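Local atomic coordinates of profilin-1A (Acanthamoeba castellanii, PDB entry 1ACF), a protein that binds monomeric actin, hindering its polymerisation at high concentration and enhancing it at low, and also binds PIP2, thereby inhibiting formation of IP3 and DG. Residues Leu22-Asn27 / Thr88-Lys93. Numbering follows the deposited sequence.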
# COMPACT_ATOMS: atom_id res chain seq x y z
N LEU A 22 -4.41 -2.40 -5.72
CA LEU A 22 -4.88 -1.55 -6.83
C LEU A 22 -4.25 -1.83 -8.21
O LEU A 22 -3.19 -2.42 -8.38
CB LEU A 22 -4.54 -0.10 -6.50
CG LEU A 22 -5.18 0.77 -5.47
CD1 LEU A 22 -5.53 0.02 -4.22
CD2 LEU A 22 -4.18 1.90 -5.25
N GLY A 23 -4.92 -1.23 -9.17
CA GLY A 23 -4.56 -1.17 -10.58
C GLY A 23 -3.78 0.16 -10.74
O GLY A 23 -3.91 1.09 -9.97
N LEU A 24 -2.97 0.20 -11.80
CA LEU A 24 -2.14 1.37 -12.15
C LEU A 24 -3.02 2.50 -12.59
O LEU A 24 -2.51 3.65 -12.69
CB LEU A 24 -0.98 0.92 -13.07
CG LEU A 24 0.13 0.05 -12.52
CD1 LEU A 24 1.24 -0.14 -13.57
CD2 LEU A 24 0.76 0.69 -11.31
N ASP A 25 -4.30 2.24 -12.80
CA ASP A 25 -5.22 3.37 -13.11
C ASP A 25 -5.77 3.96 -11.79
O ASP A 25 -6.59 4.88 -11.86
CB ASP A 25 -6.39 2.97 -13.97
CG ASP A 25 -7.20 1.80 -13.41
OD1 ASP A 25 -6.72 1.10 -12.53
OD2 ASP A 25 -8.32 1.65 -13.90
N GLY A 26 -5.35 3.34 -10.68
CA GLY A 26 -5.79 3.73 -9.34
C GLY A 26 -7.11 3.11 -8.83
O GLY A 26 -7.53 3.51 -7.74
N ASN A 27 -7.74 2.24 -9.56
CA ASN A 27 -8.97 1.54 -9.20
C ASN A 27 -8.60 0.33 -8.37
O ASN A 27 -7.59 -0.34 -8.59
CB ASN A 27 -9.92 1.27 -10.35
CG ASN A 27 -10.53 2.61 -10.85
OD1 ASN A 27 -11.00 3.45 -10.04
ND2 ASN A 27 -10.51 2.86 -12.15
N THR A 88 3.38 0.91 0.63
CA THR A 88 2.84 0.68 -0.74
C THR A 88 4.03 0.22 -1.60
O THR A 88 5.14 0.76 -1.53
CB THR A 88 2.07 1.94 -1.27
OG1 THR A 88 3.04 3.02 -1.34
CG2 THR A 88 0.97 2.35 -0.26
N VAL A 89 3.73 -0.83 -2.31
CA VAL A 89 4.73 -1.45 -3.21
C VAL A 89 4.09 -1.64 -4.58
O VAL A 89 3.15 -2.45 -4.71
CB VAL A 89 5.34 -2.71 -2.65
CG1 VAL A 89 6.42 -3.30 -3.59
CG2 VAL A 89 5.95 -2.41 -1.28
N LYS A 90 4.69 -0.93 -5.57
CA LYS A 90 4.20 -1.05 -6.95
C LYS A 90 4.85 -2.25 -7.62
O LYS A 90 6.07 -2.38 -7.46
CB LYS A 90 4.38 0.18 -7.80
CG LYS A 90 4.15 -0.12 -9.30
CD LYS A 90 4.90 0.96 -10.09
CE LYS A 90 4.31 1.17 -11.48
NZ LYS A 90 4.81 2.53 -11.92
N THR A 91 4.01 -3.06 -8.20
CA THR A 91 4.44 -4.24 -8.96
C THR A 91 4.46 -3.88 -10.46
O THR A 91 4.34 -2.70 -10.83
CB THR A 91 3.64 -5.50 -8.57
OG1 THR A 91 2.22 -5.38 -8.90
CG2 THR A 91 3.85 -5.85 -7.09
N SER A 92 4.47 -4.85 -11.30
CA SER A 92 4.44 -4.63 -12.77
C SER A 92 3.12 -4.07 -13.22
O SER A 92 3.07 -3.11 -14.06
CB SER A 92 4.81 -5.91 -13.49
OG SER A 92 3.63 -6.65 -13.78
N LYS A 93 2.02 -4.64 -12.68
CA LYS A 93 0.66 -4.20 -13.07
C LYS A 93 -0.26 -3.70 -11.96
O LYS A 93 -1.43 -3.37 -12.27
CB LYS A 93 -0.08 -5.42 -13.70
CG LYS A 93 0.52 -5.84 -15.01
CD LYS A 93 0.22 -7.32 -15.31
CE LYS A 93 1.14 -7.69 -16.49
NZ LYS A 93 2.54 -7.79 -15.95
O HOH W 1 -2.94 -1.85 -14.30
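Leu24 reaches across to Lys90 and to the backbone of Ser92 and Lys93, supplying most of the surface that residues 22-27 bury here. Both of its methyls touch the aliphatic part of Lys90: CD2 of Leu24 lies 3.6 Å from CE of Lys90, with CG of the lysine slightly farther off. The two side chains cross at about a right angle, a branched tip against the flank of an extended chain. CD1 of Leu24 also comes to 3.5 Å from the carbonyl O of Ser92, while its CG rests against the carbonyl group of Lys93. The CB of Leu24 points toward residues 88-93, and with CG anti to the carbonyl carbon (chi1 -69°) both methyls are set against Lys90, CD1 also against the Ser92 carbonyl.

The polar link between the segments is indirect. One water accepts from the backbone N of Leu24 at 3.2 Å and donates to O of Lys93 at 3.0 Å.

Leu24 is the second residue of a type I turn from Gly23 to Gly26, closed by Gly26 N to Gly23 O at 2.8 Å. Gly23 N also hydrogen-bonds to Asn27 O at 2.9 Å, and Gly26 has a positive phi (86°). On the other segment, Lys93 NZ hydrogen-bonds to Ser92 OG at 2.7 Å and to Gly124 O, and the Lys93 backbone bonds to Phe125, tying this bend to the C-terminal end. Backbone hydrogen bonds join Leu22 to Ile95 and Val89 to Leu96, both on the intervening strand 94-100. The contact thus joins, at the end of profilin's antiparallel sheet where strand 94-100 begins, the bend after strand 84-90 to a 3:5 beta-hairpin, a type I turn with a G1 bulge at Gly26.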